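Local coordinates for protein peptidyl-prolyl cis-trans isomerase cyclophilin-type (Toxoplasma gondii, PDB 3BO7) that probably assists protein folding by catalysing cis-trans isomerisation of peptide bonds preceding proline, and is seen here bound to the immunosuppressant cyclosporin A, at residues D32-L37 and S117-T122; T46-C51 and F55-G60; Q100-L105 and V145-E150. One frame throughout, in Å; residues are numbered along the deposited sequence.

Interaction 1 of 3, residues D32-L37 and S117-T122; sequences DSFLRL and SEFFIT. With EDO (1,2-ethanediol), chain N.
Phe-34 and Phe-119 make the aromatic core of this contact, where helix 28-39 packs against strand 119-122 of the cyclophilin beta-barrel. They form a T-shaped (edge-to-face) pair: the rim of Phe-34 is directed at the face of Phe-119, the ring planes stand 80° apart, and the two centroids are separated by 5.7 Å. The leading atom is CE1 of Phe-34, which lies 3.9 Å from CD2 of Phe-119 and almost as close to CE2, so it comes in beside the bond between those two carbons. Phe-34 leaves the helix with CG trans to the backbone N (chi1 -168°), and this swings the ring out from the helix flank into the interior. Phe-43 stacks on the same ring and Phe-136 meets it at an angle, so the pair belongs to a larger aromatic cluster.

One turn further on, Leu-37 touches the chain just ahead of the strand. Its CD1 methyl rests 3.7 Å from CB of Ser-117, an apolar touch on the serine's CB, while its OG hydrogen-bonds to Gly-60 O and to the Tyr-42 hydroxyl.

On the outer side of the helix, Arg-36 grips Asp-32 side-on, one helical turn back. Arg-36 NE to Asp-32 OD1 spans 3.0 Å within the guanidinium plane, whereas OD1 itself is met from above its carboxylate. Arg-36 NH2 to Asp-32 OD2, at 2.8 Å, completes the salt bridge. The remaining nitrogen, NH1 of Arg-36, donates to O2 of a 1,2-ethanediol molecule, probably from the crystallisation liquor, at 3.0 Å.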
loop_
_atom_site.group_PDB
_atom_site.type_symbol
_atom_site.label_atom_id
_atom_site.label_comp_id
_atom_site.label_asym_id
_atom_site.label_seq_id
_atom_site.Cartn_x
_atom_site.Cartn_y
_atom_site.Cartn_z
ATOM N N ASP A 32 4.099 6.649 -9.574
ATOM C CA ASP A 32 4.716 7.971 -9.479
ATOM C C ASP A 32 4.369 8.683 -8.173
ATOM O O ASP A 32 5.259 9.126 -7.443
ATOM C CB ASP A 32 4.303 8.826 -10.669
ATOM C CG ASP A 32 5.239 9.977 -10.905
ATOM O OD1 ASP A 32 6.241 10.098 -10.159
ATOM O OD2 ASP A 32 4.976 10.759 -11.846
ATOM N N SER A 33 3.076 8.774 -7.873
ATOM C CA SER A 33 2.610 9.363 -6.618
ATOM C C SER A 33 3.309 8.738 -5.422
ATOM O O SER A 33 3.802 9.453 -4.539
ATOM C CB SER A 33 1.092 9.197 -6.475
ATOM O OG SER A 33 0.650 9.695 -5.227
ATOM N N PHE A 34 3.345 7.403 -5.403
ATOM C CA PHE A 34 3.867 6.644 -4.274
ATOM C C PHE A 34 5.350 6.956 -4.061
ATOM O O PHE A 34 5.790 7.188 -2.928
ATOM C CB PHE A 34 3.648 5.144 -4.511
ATOM C CG PHE A 34 3.886 4.283 -3.294
ATOM C CD1 PHE A 34 2.861 4.042 -2.384
ATOM C CD2 PHE A 34 5.135 3.711 -3.056
ATOM C CE1 PHE A 34 3.070 3.239 -1.252
ATOM C CE2 PHE A 34 5.353 2.911 -1.920
ATOM C CZ PHE A 34 4.315 2.681 -1.022
ATOM N N LEU A 35 6.099 6.974 -5.170
ATOM C CA LEU A 35 7.538 7.220 -5.170
ATOM C C LEU A 35 7.850 8.663 -4.822
ATOM O O LEU A 35 8.823 8.937 -4.116
ATOM C CB LEU A 35 8.174 6.803 -6.514
ATOM C CG LEU A 35 8.181 5.287 -6.802
ATOM C CD1 LEU A 35 8.460 4.975 -8.270
ATOM C CD2 LEU A 35 9.163 4.528 -5.909
ATOM N N ARG A 36 7.019 9.585 -5.290
ATOM C CA ARG A 36 7.148 10.988 -4.870
ATOM C C ARG A 36 6.957 11.158 -3.356
ATOM O O ARG A 36 7.604 12.012 -2.744
ATOM C CB ARG A 36 6.202 11.901 -5.649
ATOM C CG ARG A 36 6.589 12.080 -7.117
ATOM C CD ARG A 36 5.734 13.113 -7.805
ATOM N NE ARG A 36 5.637 12.881 -9.244
ATOM C CZ ARG A 36 5.355 13.828 -10.135
ATOM N NH1 ARG A 36 5.161 15.075 -9.733
ATOM N NH2 ARG A 36 5.273 13.538 -11.431
ATOM N N LEU A 37 6.100 10.326 -2.761
ATOM C CA LEU A 37 5.853 10.337 -1.314
ATOM C C LEU A 37 6.983 9.656 -0.554
ATOM O O LEU A 37 7.397 10.140 0.502
ATOM C CB LEU A 37 4.511 9.667 -0.972
ATOM C CG LEU A 37 3.205 10.381 -1.344
ATOM C CD1 LEU A 37 2.019 9.474 -1.079
ATOM C CD2 LEU A 37 3.051 11.692 -0.601
ATOM N N SER A 117 -2.944 8.171 -0.701
ATOM C CA SER A 117 -1.763 7.469 -0.190
ATOM C C SER A 117 -2.008 6.104 0.471
ATOM O O SER A 117 -1.075 5.342 0.673
ATOM C CB SER A 117 -0.985 8.378 0.761
ATOM O OG SER A 117 -1.593 8.428 2.036
ATOM N N GLU A 118 -3.258 5.802 0.810
ATOM C CA GLU A 118 -3.585 4.547 1.490
ATOM C C GLU A 118 -3.593 3.372 0.529
ATOM O O GLU A 118 -4.088 3.475 -0.597
ATOM C CB GLU A 118 -4.920 4.639 2.228
ATOM C CG GLU A 118 -4.803 5.280 3.572
ATOM C CD GLU A 118 -6.072 5.158 4.413
ATOM O OE1 GLU A 118 -6.454 4.020 4.793
ATOM O OE2 GLU A 118 -6.669 6.219 4.717
ATOM N N PHE A 119 -3.063 2.248 0.993
ATOM C CA PHE A 119 -2.900 1.087 0.145
ATOM C C PHE A 119 -3.154 -0.171 0.950
ATOM O O PHE A 119 -3.239 -0.130 2.168
ATOM C CB PHE A 119 -1.486 1.071 -0.460
ATOM C CG PHE A 119 -0.398 1.050 0.575
ATOM C CD1 PHE A 119 0.098 -0.167 1.059
ATOM C CD2 PHE A 119 0.102 2.242 1.102
ATOM C CE1 PHE A 119 1.083 -0.190 2.035
ATOM C CE2 PHE A 119 1.089 2.227 2.086
ATOM C CZ PHE A 119 1.582 1.013 2.545
ATOM N N PHE A 120 -3.283 -1.294 0.253
ATOM C CA PHE A 120 -3.372 -2.588 0.917
ATOM C C PHE A 120 -2.540 -3.647 0.218
ATOM O O PHE A 120 -2.214 -3.536 -0.969
ATOM C CB PHE A 120 -4.826 -3.051 1.079
ATOM C CG PHE A 120 -5.597 -3.184 -0.207
ATOM C CD1 PHE A 120 -5.904 -4.441 -0.717
ATOM C CD2 PHE A 120 -6.067 -2.063 -0.876
ATOM C CE1 PHE A 120 -6.651 -4.577 -1.891
ATOM C CE2 PHE A 120 -6.804 -2.185 -2.045
ATOM C CZ PHE A 120 -7.106 -3.449 -2.551
ATOM N N ILE A 121 -2.182 -4.670 0.976
ATOM C CA ILE A 121 -1.541 -5.840 0.397
ATOM C C ILE A 121 -2.406 -7.047 0.711
ATOM O O ILE A 121 -2.801 -7.264 1.867
ATOM C CB ILE A 121 -0.089 -6.016 0.894
ATOM C CG1 ILE A 121 0.685 -4.700 0.722
ATOM C CG2 ILE A 121 0.599 -7.135 0.125
ATOM C CD1 ILE A 121 2.052 -4.669 1.358
ATOM N N THR A 122 -2.728 -7.819 -0.321
ATOM C CA THR A 122 -3.633 -8.950 -0.158
ATOM C C THR A 122 -2.980 -10.105 0.591
ATOM O O THR A 122 -1.783 -10.352 0.437
ATOM C CB THR A 122 -4.169 -9.469 -1.513
ATOM O OG1 THR A 122 -3.138 -10.187 -2.209
ATOM C CG2 THR A 122 -4.686 -8.318 -2.373
HETATM C C1 EDO N . 2.910 16.049 -12.529
HETATM O O1 EDO N . 1.503 16.090 -12.265
HETATM C C2 EDO N . 3.536 17.356 -12.053
HETATM O O2 EDO N . 4.937 17.184 -11.793
#

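Interaction 2 of 3, residues T46-C51 and F55-G60; sequences TIFHRC and FMIQGG
The guanidinium of Arg-50 carries the CE methyl of Met-56 over one face, 3.4 Å from NH1, and Gln-58 at its edge. There NH1, lying in plane with its acceptor, donates to OE1 of Gln-58 at 2.8 Å, and the amide stands almost upright against the guanidinium (88°). The Phe-55 ring turns its edge to NH2 of Arg-50, while CG of Met-56 sits 3.4 Å above the centre of one ring face. Met-56, bent at chi2 and chi3, thus touches the ring with CG and the cation with CE. Arg-50 reaches them on a stretched chain, with CG opposite the backbone N (chi1 179°).

His-49 lies obliquely over the Gln-58 side chain, its CE1 4.0 Å from CG. A water links NE2 of His-49 to OE1 of Gln-58, giving that oxygen a second partner. Both His-49 and Arg-50 face Gln-58 across the hairpin, a classic beta bulge: the Gln-58 N to Arg-50 O bond is short at 2.7 Å, whereas that from His-49 N to Gln-58 O is weak.

The other face of the hairpin is apolar. CD1 of Ile-57 meets CB of Phe-48 at 3.6 Å, and CG1 of Ile-57 lies beside CB of Cys-51. Near the open end, a water accepts from Gly-60 N and donates to Thr-46 OG1 and Ile-47 O.

Arg-50 NH2 and Gln-58 NE2 both hydrogen-bond to the backbone of the bound peptide, and Phe-55 and Met-56 pack on its modified side chains; this is the cyclosporin-binding groove of a cyclophilin.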
loop_
_atom_site.group_PDB
_atom_site.type_symbol
_atom_site.label_atom_id
_atom_site.label_comp_id
_atom_site.label_asym_id
_atom_site.label_seq_id
_atom_site.Cartn_x
_atom_site.Cartn_y
_atom_site.Cartn_z
ATOM N N THR A 46 4.196 5.763 9.634
ATOM C CA THR A 46 2.834 5.280 9.408
ATOM C C THR A 46 2.741 3.804 9.813
ATOM O O THR A 46 3.750 3.090 9.850
ATOM C CB THR A 46 2.339 5.477 7.945
ATOM O OG1 THR A 46 3.163 4.736 7.034
ATOM C CG2 THR A 46 2.341 6.956 7.571
ATOM N N ILE A 47 1.525 3.366 10.124
ATOM C CA ILE A 47 1.278 2.002 10.579
ATOM C C ILE A 47 0.444 1.200 9.580
ATOM O O ILE A 47 -0.038 1.736 8.586
ATOM C CB ILE A 47 0.580 1.984 11.971
ATOM C CG1 ILE A 47 -0.683 2.851 11.965
ATOM C CG2 ILE A 47 1.553 2.406 13.079
ATOM C CD1 ILE A 47 -1.548 2.668 13.205
ATOM N N PHE A 48 0.311 -0.094 9.846
ATOM C CA PHE A 48 -0.676 -0.923 9.167
ATOM C C PHE A 48 -1.857 -1.089 10.125
ATOM O O PHE A 48 -1.825 -1.923 11.034
ATOM C CB PHE A 48 -0.073 -2.263 8.730
ATOM C CG PHE A 48 0.864 -2.150 7.559
ATOM C CD1 PHE A 48 0.417 -2.417 6.270
ATOM C CD2 PHE A 48 2.189 -1.763 7.741
ATOM C CE1 PHE A 48 1.276 -2.313 5.178
ATOM C CE2 PHE A 48 3.061 -1.650 6.659
ATOM C CZ PHE A 48 2.601 -1.926 5.369
ATOM N N HIS A 49 -2.889 -0.264 9.906
ATOM C CA HIS A 49 -3.935 0.022 10.901
ATOM C C HIS A 49 -5.197 -0.813 10.751
ATOM O O HIS A 49 -6.096 -0.724 11.572
ATOM C CB HIS A 49 -4.325 1.503 10.826
ATOM C CG HIS A 49 -5.123 1.846 9.607
ATOM N ND1 HIS A 49 -4.538 2.157 8.399
ATOM C CD2 HIS A 49 -6.459 1.895 9.403
ATOM C CE1 HIS A 49 -5.481 2.399 7.506
ATOM N NE2 HIS A 49 -6.656 2.249 8.090
ATOM N N ARG A 50 -5.290 -1.576 9.677
ATOM C CA ARG A 50 -6.433 -2.450 9.477
ATOM C C ARG A 50 -5.950 -3.770 8.871
ATOM O O ARG A 50 -5.287 -3.786 7.831
ATOM C CB ARG A 50 -7.506 -1.770 8.619
ATOM C CG ARG A 50 -8.729 -2.644 8.343
ATOM C CD ARG A 50 -9.922 -1.838 7.834
ATOM N NE ARG A 50 -10.933 -2.707 7.233
ATOM C CZ ARG A 50 -11.059 -2.935 5.924
ATOM N NH1 ARG A 50 -10.245 -2.345 5.058
ATOM N NH2 ARG A 50 -12.003 -3.752 5.477
ATOM N N CYS A 51 -6.288 -4.869 9.539
ATOM C CA CYS A 51 -5.737 -6.183 9.215
ATOM C C CYS A 51 -6.816 -7.241 9.382
ATOM O O CYS A 51 -7.285 -7.495 10.501
ATOM C CB CYS A 51 -4.527 -6.490 10.115
ATOM S SG CYS A 51 -3.695 -8.067 9.801
ATOM N N PHE A 55 -7.821 -11.829 3.974
ATOM C CA PHE A 55 -8.238 -10.742 3.111
ATOM C C PHE A 55 -7.050 -9.848 2.768
ATOM O O PHE A 55 -6.429 -10.034 1.717
ATOM C CB PHE A 55 -9.439 -9.982 3.725
ATOM C CG PHE A 55 -9.918 -8.809 2.908
ATOM C CD1 PHE A 55 -9.867 -8.832 1.511
ATOM C CD2 PHE A 55 -10.447 -7.684 3.543
ATOM C CE1 PHE A 55 -10.303 -7.747 0.767
ATOM C CE2 PHE A 55 -10.892 -6.597 2.808
ATOM C CZ PHE A 55 -10.815 -6.625 1.417
ATOM N N MET A 56 -6.720 -8.907 3.644
ATOM C CA MET A 56 -5.634 -7.954 3.383
ATOM C C MET A 56 -5.210 -7.222 4.650
ATOM O O MET A 56 -5.877 -7.304 5.682
ATOM C CB MET A 56 -6.042 -6.940 2.300
ATOM C CG MET A 56 -7.311 -6.152 2.636
ATOM S SD MET A 56 -6.994 -4.668 3.595
ATOM C CE MET A 56 -8.057 -4.940 5.017
ATOM N N ILE A 57 -4.083 -6.519 4.551
ATOM C CA ILE A 57 -3.650 -5.557 5.548
ATOM C C ILE A 57 -3.539 -4.200 4.850
ATOM O O ILE A 57 -3.104 -4.123 3.697
ATOM C CB ILE A 57 -2.321 -5.990 6.243
ATOM C CG1 ILE A 57 -2.046 -5.138 7.477
ATOM C CG2 ILE A 57 -1.133 -6.015 5.261
ATOM C CD1 ILE A 57 -0.941 -5.695 8.397
ATOM N N GLN A 58 -3.943 -3.143 5.553
ATOM C CA GLN A 58 -4.079 -1.808 4.988
ATOM C C GLN A 58 -3.186 -0.807 5.713
ATOM O O GLN A 58 -3.119 -0.825 6.940
ATOM C CB GLN A 58 -5.547 -1.374 5.071
ATOM C CG GLN A 58 -5.878 -0.054 4.388
ATOM C CD GLN A 58 -7.339 0.358 4.570
ATOM O OE1 GLN A 58 -8.183 -0.441 4.998
ATOM N NE2 GLN A 58 -7.642 1.610 4.236
ATOM N N GLY A 59 -2.508 0.058 4.951
ATOM C CA GLY A 59 -1.624 1.095 5.511
ATOM C C GLY A 59 -1.648 2.411 4.746
ATOM O O GLY A 59 -2.537 2.644 3.934
ATOM N N GLY A 60 -0.689 3.283 5.031
ATOM C CA GLY A 60 -0.498 4.527 4.278
ATOM C C GLY A 60 -1.288 5.749 4.715
ATOM O O GLY A 60 -1.296 6.763 4.014
HETATM O O HOH W 1 1.676 2.234 6.277
HETATM O O HOH W 2 -9.642 1.542 7.085
#

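Interaction 3 of 3, residues Q100-L105 and V145-E150; sequences QGIGVL and VLRQWE
Leu-146 makes the close part of this contact. Its CD2 methyl fits against the bend at Ile-102 and Gly-103, 3.8 Å from CA of Gly-103 and 4.0 Å from CG1 of Ile-102. The Ile-102 and Leu-146 side chains slide past one another in opposite directions, so the Leu-146 methyl meets Ile-102 partway along its chain, at CG1. Gly-103 adopts a left-handed backbone conformation (phi 87°), and it is its bare CA that receives the methyl. Everything here is van der Waals contact.

Toward solvent the packing thins out. CD1 of Ile-102 reaches Arg-147, whose chain crosses it at about a right angle: CG of Arg-147 is 4.0 Å away, and the same methyl lies over one face of the guanidinium, displaced toward its rim. Ile-102 gets there with CG1 trans to the backbone N (chi1 -175°). One methyl rests on the flat cation, with no polar bond between the two. The charged end of Arg-147 has a long, weak ion pair with Asp-144.

Leu-146 also packs on Leu-18 of strand 16-22, Ile-121 of strand 119-122 and the loop residue Phe-123. One turn later in the helix, Trp-149 donates from NE1 to the carbonyl of Gln-15 and meets the Phe-48 ring. Helix 143-149 therefore lies over one end of the barrel, against the loop that leads into strand 104-107.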
loop_
_atom_site.group_PDB
_atom_site.type_symbol
_atom_site.label_atom_id
_atom_site.label_comp_id
_atom_site.label_asym_id
_atom_site.label_seq_id
_atom_site.Cartn_x
_atom_site.Cartn_y
_atom_site.Cartn_z
ATOM N N GLN A 100 -5.520 -11.330 -7.405
ATOM C CA GLN A 100 -5.433 -12.774 -7.288
ATOM C C GLN A 100 -4.220 -13.159 -6.469
ATOM O O GLN A 100 -3.103 -12.735 -6.757
ATOM C CB GLN A 100 -5.356 -13.400 -8.672
ATOM C CG GLN A 100 -5.464 -14.909 -8.686
ATOM C CD GLN A 100 -5.752 -15.455 -10.077
ATOM O OE1 GLN A 100 -5.092 -16.394 -10.534
ATOM N NE2 GLN A 100 -6.743 -14.875 -10.754
ATOM N N GLY A 101 -4.455 -13.960 -5.435
ATOM C CA GLY A 101 -3.381 -14.527 -4.638
ATOM C C GLY A 101 -2.796 -13.566 -3.626
ATOM O O GLY A 101 -3.255 -12.428 -3.482
ATOM N N ILE A 102 -1.773 -14.041 -2.927
ATOM C CA ILE A 102 -1.098 -13.274 -1.883
ATOM C C ILE A 102 -0.192 -12.184 -2.473
ATOM O O ILE A 102 0.407 -12.368 -3.534
ATOM C CB ILE A 102 -0.289 -14.232 -0.946
ATOM C CG1 ILE A 102 0.333 -13.477 0.236
ATOM C CG2 ILE A 102 0.759 -15.038 -1.749
ATOM C CD1 ILE A 102 0.687 -14.356 1.410
ATOM N N GLY A 103 -0.120 -11.039 -1.801
ATOM C CA GLY A 103 0.908 -10.047 -2.105
ATOM C C GLY A 103 0.630 -9.029 -3.195
ATOM O O GLY A 103 1.561 -8.376 -3.670
ATOM N N VAL A 104 -0.632 -8.885 -3.596
ATOM C CA VAL A 104 -1.009 -7.842 -4.545
ATOM C C VAL A 104 -0.996 -6.482 -3.824
ATOM O O VAL A 104 -1.567 -6.339 -2.733
ATOM C CB VAL A 104 -2.393 -8.133 -5.200
ATOM C CG1 VAL A 104 -2.831 -6.999 -6.115
ATOM C CG2 VAL A 104 -2.371 -9.457 -5.971
ATOM N N LEU A 105 -0.320 -5.500 -4.416
ATOM C CA LEU A 105 -0.312 -4.148 -3.865
ATOM C C LEU A 105 -1.302 -3.271 -4.628
ATOM O O LEU A 105 -1.207 -3.086 -5.852
ATOM C CB LEU A 105 1.097 -3.536 -3.860
ATOM C CG LEU A 105 1.219 -2.063 -3.426
ATOM C CD1 LEU A 105 0.851 -1.869 -1.950
ATOM C CD2 LEU A 105 2.608 -1.495 -3.690
ATOM N N VAL A 145 6.695 -12.709 5.907
ATOM C CA VAL A 145 6.409 -11.586 6.811
ATOM C C VAL A 145 4.905 -11.274 6.752
ATOM O O VAL A 145 4.250 -11.066 7.777
ATOM C CB VAL A 145 7.257 -10.334 6.449
ATOM C CG1 VAL A 145 6.699 -9.065 7.107
ATOM C CG2 VAL A 145 8.708 -10.546 6.844
ATOM N N LEU A 146 4.372 -11.283 5.534
ATOM C CA LEU A 146 2.957 -11.051 5.275
ATOM C C LEU A 146 2.113 -12.105 5.974
ATOM O O LEU A 146 1.116 -11.775 6.614
ATOM C CB LEU A 146 2.704 -11.086 3.771
ATOM C CG LEU A 146 1.835 -10.024 3.102
ATOM C CD1 LEU A 146 2.165 -8.609 3.570
ATOM C CD2 LEU A 146 1.990 -10.152 1.584
ATOM N N ARG A 147 2.533 -13.367 5.867
ATOM C CA ARG A 147 1.852 -14.484 6.524
ATOM C C ARG A 147 1.826 -14.380 8.059
ATOM O O ARG A 147 0.891 -14.860 8.695
ATOM C CB ARG A 147 2.444 -15.820 6.070
ATOM C CG ARG A 147 2.058 -16.195 4.654
ATOM C CD ARG A 147 2.625 -17.541 4.236
ATOM N NE ARG A 147 2.370 -17.789 2.818
ATOM C CZ ARG A 147 3.262 -17.615 1.844
ATOM N NH1 ARG A 147 4.503 -17.211 2.114
ATOM N NH2 ARG A 147 2.914 -17.858 0.590
ATOM N N GLN A 148 2.837 -13.739 8.639
ATOM C CA GLN A 148 2.859 -13.468 10.077
ATOM C C GLN A 148 1.938 -12.305 10.440
ATOM O O GLN A 148 1.300 -12.319 11.498
ATOM C CB GLN A 148 4.285 -13.193 10.580
ATOM C CG GLN A 148 5.170 -14.435 10.706
ATOM C CD GLN A 148 4.470 -15.603 11.410
ATOM O OE1 GLN A 148 4.069 -15.499 12.572
ATOM N NE2 GLN A 148 4.321 -16.714 10.698
ATOM N N TRP A 149 1.878 -11.297 9.570
ATOM C CA TRP A 149 0.960 -10.184 9.761
ATOM C C TRP A 149 -0.486 -10.645 9.760
ATOM O O TRP A 149 -1.308 -10.092 10.482
ATOM C CB TRP A 149 1.145 -9.118 8.689
ATOM C CG TRP A 149 2.427 -8.363 8.779
ATOM C CD1 TRP A 149 3.406 -8.494 9.730
ATOM C CD2 TRP A 149 2.856 -7.322 7.901
ATOM N NE1 TRP A 149 4.426 -7.612 9.479
ATOM C CE2 TRP A 149 4.112 -6.877 8.364
ATOM C CE3 TRP A 149 2.301 -6.725 6.764
ATOM C CZ2 TRP A 149 4.824 -5.862 7.727
ATOM C CZ3 TRP A 149 3.010 -5.715 6.133
ATOM C CH2 TRP A 149 4.256 -5.293 6.616
ATOM N N GLU A 150 -0.779 -11.657 8.945
ATOM C CA GLU A 150 -2.122 -12.202 8.814
ATOM C C GLU A 150 -2.630 -12.801 10.136
ATOM O O GLU A 150 -3.839 -12.896 10.352
ATOM C CB GLU A 150 -2.152 -13.250 7.693
ATOM C CG GLU A 150 -3.537 -13.775 7.357
ATOM C CD GLU A 150 -3.572 -14.664 6.123
ATOM O OE1 GLU A 150 -4.670 -14.824 5.549
ATOM O OE2 GLU A 150 -2.517 -15.205 5.718
#

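In the fold
The three contacts sit round the sheet that curls into the cyclophilin barrel. Strands 56-59, 119-122 and 104-107 are consecutive neighbours in it, so strand 119-122, which carries one side of interaction 1, runs between the strands of the other two. The centre of interaction 1 is about 12 Å from that of interaction 2 and about 16 Å from that of interaction 3. Centres 2 and 3 are about 11 Å apart, and Trp-149 packs on Ile-57. Along the chain, the hairpin of interaction 2 falls between the two segments of interaction 1, whereas interactions 1 and 3 alternate. Helices 28-39 and 143-149 pack against the barrel, while the hairpin presents residues to the bound peptide.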